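Local coordinates for polar amino acid ABC uptake transporter substrate binding protein (Streptococcus thermophilus LMG 18311, PDB 3HV1) that probably binds polar amino acids outside the cell and delivers them to an ABC uptake transporter, at residues T232-K235 against F239-I242; D99-Y104 against K224-G229; I48-A53 against Q228-L233. All coordinates share one frame; numbering follows the deposited sequence.

Contact 1 of 3, residues T232-K235 against F239-I242; sequences TLYK and FQKI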
# COMPACT_ATOMS: atom_id res chain seq x y z
N THR A 232 12.23 1.41 12.17
CA THR A 232 13.34 1.38 13.11
C THR A 232 13.33 0.12 13.96
O THR A 232 14.37 -0.51 14.16
CB THR A 232 13.32 2.64 14.01
OG1 THR A 232 13.42 3.81 13.19
CG2 THR A 232 14.48 2.62 14.98
N LEU A 233 12.14 -0.26 14.45
CA LEU A 233 12.01 -1.45 15.28
C LEU A 233 12.28 -2.72 14.49
O LEU A 233 12.80 -3.69 15.04
CB LEU A 233 10.60 -1.52 15.89
CG LEU A 233 10.25 -0.35 16.82
CD1 LEU A 233 8.79 -0.49 17.28
CD2 LEU A 233 11.18 -0.36 18.01
N TYR A 234 11.92 -2.74 13.21
CA TYR A 234 12.19 -3.92 12.39
C TYR A 234 13.71 -4.00 12.14
O TYR A 234 14.29 -5.09 12.15
CB TYR A 234 11.44 -3.86 11.06
CG TYR A 234 11.31 -5.23 10.43
CD1 TYR A 234 10.38 -6.15 10.90
CD2 TYR A 234 12.21 -5.65 9.44
CE1 TYR A 234 10.35 -7.46 10.41
CE2 TYR A 234 12.19 -6.95 8.95
CZ TYR A 234 11.26 -7.86 9.44
OH TYR A 234 11.27 -9.14 8.96
N LYS A 235 14.34 -2.85 11.91
CA LYS A 235 15.79 -2.81 11.66
C LYS A 235 16.59 -3.24 12.88
O LYS A 235 17.60 -3.94 12.73
CB LYS A 235 16.23 -1.40 11.25
CG LYS A 235 16.37 -1.17 9.75
CD LYS A 235 15.03 -1.00 9.06
CE LYS A 235 15.22 -0.52 7.61
NZ LYS A 235 13.93 -0.17 6.94
N PHE A 239 10.78 -5.27 16.59
CA PHE A 239 9.48 -5.63 16.02
C PHE A 239 9.36 -7.15 15.99
O PHE A 239 8.34 -7.72 16.40
CB PHE A 239 9.34 -5.09 14.58
CG PHE A 239 7.94 -5.22 14.03
CD1 PHE A 239 7.09 -4.12 13.97
CD2 PHE A 239 7.44 -6.47 13.62
CE1 PHE A 239 5.78 -4.24 13.52
CE2 PHE A 239 6.12 -6.59 13.17
CZ PHE A 239 5.29 -5.47 13.12
N GLN A 240 10.41 -7.80 15.51
CA GLN A 240 10.43 -9.25 15.41
C GLN A 240 10.24 -9.90 16.77
O GLN A 240 9.57 -10.93 16.88
CB GLN A 240 11.74 -9.73 14.78
CG GLN A 240 11.91 -9.27 13.33
CD GLN A 240 12.61 -7.92 13.22
OE1 GLN A 240 12.35 -7.00 14.02
NE2 GLN A 240 13.48 -7.78 12.23
N LYS A 241 10.82 -9.31 17.81
CA LYS A 241 10.68 -9.87 19.15
C LYS A 241 9.24 -9.80 19.62
O LYS A 241 8.70 -10.77 20.18
CB LYS A 241 11.57 -9.13 20.14
CG LYS A 241 13.04 -9.50 20.06
CD LYS A 241 13.86 -8.77 21.14
CE LYS A 241 13.36 -9.08 22.55
NZ LYS A 241 12.02 -8.47 22.85
N ILE A 242 8.62 -8.64 19.43
CA ILE A 242 7.25 -8.43 19.85
C ILE A 242 6.31 -9.36 19.08
O ILE A 242 5.45 -10.01 19.67
CB ILE A 242 6.84 -6.97 19.62
CG1 ILE A 242 7.71 -6.06 20.51
CG2 ILE A 242 5.37 -6.79 19.94
CD1 ILE A 242 7.54 -4.59 20.22
O HOH W 1 13.88 -10.20 10.43
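Y234 sends its ring out with CG anti to the backbone N (chi1 -160°), and Q240, bent at chi2 (89°), folds its carboxamide back over one face of that ring. The two planes lie 8° apart, a nearly parallel amide-on-ring stack with NE2 3.4 Å above the ring, over its centre. No N-H points into the ring face: NE2 donates to Y234 O (2.8 Å) in the carbonyl plane and on a lone pair, and that oxygen in turn lies close to the plane of the Q240 amide. NE2 is bonded to a water as well, at 3.0 Å, and the same water donates to Y234 OH at 3.2 Å. The amide is thus fixed in its rotation by two bonds as well as by the stack, and Y234 OH has its stronger partner in D250. Beside this polar cluster, F239 N donates almost straight to L233 O (3.0 Å), approaching from above the carbonyl plane. The bond spans six residues and closes the sharp turn between two helices. It brings F239 CB to 4.0 Å from both L233 CB and Y234 CD1. The contact is the corner at which helix 220-236 gives way to helix 238-247; A252, in the C-terminal loop, touches Y234 and F239, while V54 of helix 46-56 meets L233 and the same helix packs against I242.

Contact 2 of 3, residues D99-Y104 against K224-G229; sequences DFTEPY and KKINQG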
# COMPACT_ATOMS: atom_id res chain seq x y z
N ASP A 99 -6.46 10.09 9.40
CA ASP A 99 -5.37 9.75 8.50
C ASP A 99 -4.70 8.51 9.09
O ASP A 99 -4.60 8.37 10.31
CB ASP A 99 -4.37 10.90 8.40
CG ASP A 99 -4.74 11.90 7.32
OD1 ASP A 99 -5.77 11.69 6.64
OD2 ASP A 99 -3.99 12.89 7.15
N PHE A 100 -4.24 7.61 8.23
CA PHE A 100 -3.64 6.35 8.66
C PHE A 100 -2.16 6.18 8.43
O PHE A 100 -1.59 6.72 7.48
CB PHE A 100 -4.35 5.19 7.96
CG PHE A 100 -5.73 4.94 8.46
CD1 PHE A 100 -5.96 4.02 9.48
CD2 PHE A 100 -6.82 5.61 7.90
CE1 PHE A 100 -7.24 3.77 9.94
CE2 PHE A 100 -8.11 5.37 8.36
CZ PHE A 100 -8.32 4.45 9.38
N THR A 101 -1.53 5.40 9.31
CA THR A 101 -0.12 5.09 9.14
C THR A 101 -0.18 3.97 8.11
O THR A 101 -1.27 3.54 7.70
CB THR A 101 0.51 4.45 10.39
OG1 THR A 101 -0.22 3.25 10.72
CG2 THR A 101 0.52 5.41 11.56
N GLU A 102 0.99 3.50 7.70
CA GLU A 102 1.09 2.38 6.79
C GLU A 102 0.63 1.18 7.61
O GLU A 102 0.63 1.23 8.84
CB GLU A 102 2.55 2.18 6.37
CG GLU A 102 3.11 3.32 5.54
CD GLU A 102 2.25 3.61 4.33
OE1 GLU A 102 1.87 2.64 3.64
OE2 GLU A 102 1.95 4.80 4.08
N PRO A 103 0.21 0.08 6.96
CA PRO A 103 -0.24 -1.09 7.73
C PRO A 103 0.94 -1.82 8.36
O PRO A 103 1.99 -1.94 7.74
CB PRO A 103 -0.95 -1.94 6.68
CG PRO A 103 -0.18 -1.61 5.41
CD PRO A 103 -0.03 -0.11 5.51
N TYR A 104 0.78 -2.30 9.60
CA TYR A 104 1.88 -3.01 10.25
C TYR A 104 1.70 -4.54 10.27
O TYR A 104 2.63 -5.28 10.57
CB TYR A 104 2.10 -2.46 11.68
CG TYR A 104 0.88 -2.46 12.58
CD1 TYR A 104 0.58 -3.57 13.37
CD2 TYR A 104 0.00 -1.37 12.60
CE1 TYR A 104 -0.59 -3.59 14.16
CE2 TYR A 104 -1.15 -1.39 13.38
CZ TYR A 104 -1.44 -2.50 14.16
OH TYR A 104 -2.58 -2.53 14.92
N LYS A 224 3.96 10.12 10.31
CA LYS A 224 5.28 9.83 9.75
C LYS A 224 6.22 9.23 10.78
O LYS A 224 7.00 8.33 10.48
CB LYS A 224 5.91 11.10 9.18
CG LYS A 224 5.19 11.66 7.96
CD LYS A 224 5.91 12.88 7.40
CE LYS A 224 5.20 13.41 6.17
NZ LYS A 224 5.91 14.57 5.54
N LYS A 225 6.16 9.76 12.00
CA LYS A 225 7.01 9.31 13.09
C LYS A 225 6.65 7.88 13.48
O LYS A 225 7.51 7.12 13.92
CB LYS A 225 6.86 10.24 14.29
CG LYS A 225 7.37 11.66 14.04
CD LYS A 225 8.87 11.68 13.77
CE LYS A 225 9.33 13.09 13.44
NZ LYS A 225 10.80 13.15 13.21
N ILE A 226 5.39 7.51 13.32
CA ILE A 226 5.02 6.14 13.65
C ILE A 226 5.55 5.23 12.54
O ILE A 226 6.19 4.21 12.83
CB ILE A 226 3.49 6.00 13.79
CG1 ILE A 226 3.03 6.78 15.03
CG2 ILE A 226 3.12 4.52 13.93
CD1 ILE A 226 1.52 6.92 15.15
N ASN A 227 5.31 5.59 11.28
CA ASN A 227 5.80 4.80 10.16
C ASN A 227 7.30 4.55 10.28
O ASN A 227 7.79 3.45 10.06
CB ASN A 227 5.53 5.50 8.82
CG ASN A 227 4.07 5.50 8.46
OD1 ASN A 227 3.33 4.59 8.82
ND2 ASN A 227 3.64 6.52 7.73
N GLN A 228 8.04 5.61 10.62
CA GLN A 228 9.49 5.50 10.78
C GLN A 228 9.80 4.61 11.99
O GLN A 228 10.77 3.86 11.98
CB GLN A 228 10.10 6.89 11.01
CG GLN A 228 10.03 7.81 9.81
CD GLN A 228 10.53 9.22 10.12
OE1 GLN A 228 11.57 9.40 10.76
NE2 GLN A 228 9.79 10.23 9.66
N GLY A 229 8.97 4.71 13.02
CA GLY A 229 9.17 3.90 14.21
C GLY A 229 9.10 2.42 13.87
O GLY A 229 9.94 1.64 14.31
O HOH W 2 0.78 6.88 6.40
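N227 OD1 takes the backbone N-H of E102, N to O 2.8 Å, in a nearly straight bond (173°) that arrives tilted 21° from the amide carbonyl plane. The side chain of a helix residue thereby satisfies a backbone donor in a segment that is not part of the helix. OD1 also sits snugly at T101 CB (3.2 Å), and E102 CG comes to 3.5 Å from OD1, the E102 and N227 side chains crossing at about a right angle. Next to this bond the contact turns apolar: T101 CG2 packs against I226 CG2 at 3.6 Å, methyl to methyl. The other end of the N227 amide works through water, which accepts from ND2 and donates to F100 O (2.6 Å), with a further weak bond to E102 OE2. The amide therefore grips the chain on both sides of T101. One shell out, T101 itself is held. Its OG1 stands between the backbone N and the carbonyl carbon (chi1 57°), where it donates to E102 O at 2.9 Å and is also hydrogen-bonded to V213 N, tying the bend to strand 209-215. On the helix side, K225 O is bonded to Y58 OH, and K224 reaches D70 of the second subunit in a salt bridge. Helix 220-236 thus lies against the link from strand 99-100 to strand 105-114, within the two-lobed fold of family 3 solute-binding proteins, in which strand 105-114 probably forms one of the connections between the lobes.

Contact 3 of 3, residues I48-A53 against Q228-L233; sequences IDLANA and QGFETL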
# COMPACT_ATOMS: atom_id res chain seq x y z
N ILE A 48 -0.33 -2.90 22.22
CA ILE A 48 0.19 -2.17 23.36
C ILE A 48 1.71 -2.30 23.35
O ILE A 48 2.42 -1.31 23.49
CB ILE A 48 -0.45 -2.71 24.67
CG1 ILE A 48 -1.95 -2.40 24.64
CG2 ILE A 48 0.20 -2.07 25.90
CD1 ILE A 48 -2.72 -2.75 25.90
N ASP A 49 2.23 -3.51 23.16
CA ASP A 49 3.68 -3.66 23.11
C ASP A 49 4.26 -2.89 21.94
O ASP A 49 5.29 -2.22 22.09
CB ASP A 49 4.10 -5.13 23.02
CG ASP A 49 4.06 -5.83 24.37
OD1 ASP A 49 3.77 -5.15 25.38
OD2 ASP A 49 4.32 -7.04 24.41
N LEU A 50 3.62 -2.98 20.78
CA LEU A 50 4.12 -2.31 19.59
C LEU A 50 4.16 -0.79 19.74
O LEU A 50 5.18 -0.17 19.49
CB LEU A 50 3.28 -2.68 18.35
CG LEU A 50 3.85 -2.04 17.06
CD1 LEU A 50 5.32 -2.45 16.89
CD2 LEU A 50 3.03 -2.49 15.84
N ALA A 51 3.04 -0.21 20.16
CA ALA A 51 2.94 1.23 20.36
C ALA A 51 3.89 1.72 21.43
O ALA A 51 4.50 2.78 21.29
CB ALA A 51 1.49 1.62 20.71
N ASN A 52 4.01 0.97 22.53
CA ASN A 52 4.92 1.37 23.59
C ASN A 52 6.34 1.42 23.05
O ASN A 52 7.10 2.35 23.36
CB ASN A 52 4.87 0.39 24.76
CG ASN A 52 3.65 0.59 25.65
OD1 ASN A 52 2.95 1.61 25.57
ND2 ASN A 52 3.39 -0.38 26.52
N ALA A 53 6.69 0.43 22.24
CA ALA A 53 8.03 0.34 21.68
C ALA A 53 8.32 1.49 20.72
O ALA A 53 9.42 2.05 20.73
CB ALA A 53 8.21 -0.98 20.96
N GLN A 228 8.04 5.61 10.62
CA GLN A 228 9.49 5.50 10.78
C GLN A 228 9.80 4.61 11.99
O GLN A 228 10.77 3.86 11.98
CB GLN A 228 10.10 6.89 11.01
CG GLN A 228 10.03 7.81 9.81
CD GLN A 228 10.53 9.22 10.12
OE1 GLN A 228 11.57 9.40 10.76
NE2 GLN A 228 9.79 10.23 9.66
N GLY A 229 8.97 4.71 13.02
CA GLY A 229 9.17 3.90 14.21
C GLY A 229 9.10 2.42 13.87
O GLY A 229 9.94 1.64 14.31
N PHE A 230 8.09 2.04 13.09
CA PHE A 230 7.95 0.63 12.69
C PHE A 230 9.22 0.17 12.01
O PHE A 230 9.75 -0.89 12.31
CB PHE A 230 6.80 0.44 11.70
CG PHE A 230 5.43 0.69 12.26
CD1 PHE A 230 5.16 0.48 13.61
CD2 PHE A 230 4.39 1.08 11.43
CE1 PHE A 230 3.87 0.67 14.12
CE2 PHE A 230 3.09 1.27 11.93
CZ PHE A 230 2.84 1.06 13.28
N GLU A 231 9.70 0.98 11.07
CA GLU A 231 10.90 0.62 10.32
C GLU A 231 12.10 0.49 11.23
O GLU A 231 12.90 -0.44 11.08
CB GLU A 231 11.18 1.67 9.24
CG GLU A 231 10.08 1.79 8.20
CD GLU A 231 10.49 2.70 7.05
OE1 GLU A 231 11.51 2.41 6.40
OE2 GLU A 231 9.78 3.70 6.81
N THR A 232 12.23 1.41 12.17
CA THR A 232 13.34 1.38 13.11
C THR A 232 13.33 0.12 13.96
O THR A 232 14.37 -0.51 14.16
CB THR A 232 13.32 2.64 14.01
OG1 THR A 232 13.42 3.81 13.19
CG2 THR A 232 14.48 2.62 14.98
N LEU A 233 12.14 -0.26 14.45
CA LEU A 233 12.01 -1.45 15.28
C LEU A 233 12.28 -2.72 14.49
O LEU A 233 12.80 -3.69 15.04
CB LEU A 233 10.60 -1.52 15.89
CG LEU A 233 10.25 -0.35 16.82
CD1 LEU A 233 8.79 -0.49 17.28
CD2 LEU A 233 11.18 -0.36 18.01
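L50 and A53 of helix 46-56 face F230 and L233 of helix 220-236 where the two short segments cross nearly perpendicularly, their axes 10.4 Å apart at closest approach and 98° between their directions. Such steep crossing limits the meeting to a small patch of apolar side-chain contacts, with L233 also touching the backbone of A53. L50 is the forked piece. Its CG is anti to the backbone N (chi1 -177°), a setting that carries the two methyl groups out from the helix to separate partners. CD2 meets F230 CE1 at 3.7 Å, with the leucine and phenylalanine side chains at about a right angle to each other, and CD1 meets L233 CD1 at 4.0 Å. F230, with CG anti to its carbonyl carbon (chi1 -67°), leans its ring toward L50 and offers CE1 to that branch. L233 extends straight at helix 46-56: besides the L50 methyl, its CD1 rests on A53 CB at 3.8 Å, and its CD2 lies 4.0 Å from A53 O. The small methyl of A53 lets the leucine come in close to the helix backbone. At the outer side of helix 220-236, T232 OG1 returns a hydrogen bond of 2.9 Å to Q228 O, which also accepts from T232 N, so this carbonyl serves two donors one turn on. V54 widens the patch by touching both F230 and L233. Further neighbours close round it: helix 238-247 brings F239 onto L50 and I242 onto A53 and, through K245 and W246, holds D49 by a salt bridge and a hydrogen bond; W85 and Y104 cover L50, and N52 turns to W64 on strand 61-66.

Helix 220-236 runs through all three contacts, meeting a loop early (contact 2), a crossing helix midway (contact 3) and its own successor helix at its end (contact 1). Contact 3 is the buried one and wholly apolar between its segments; contacts 1 and 2 are partly buried, and each relies on a side-chain amide bonded to backbone and water, stacked on a ring in contact 1 and bridging a loop in contact 2. The three also touch one another: F239 CD1 touches L50 CD1 (3.8 Å), Y104 CD1 touches L50 CD2 (3.6 Å), and F239 CZ reaches Y104 O (3.7 Å), with L50 common to the first two.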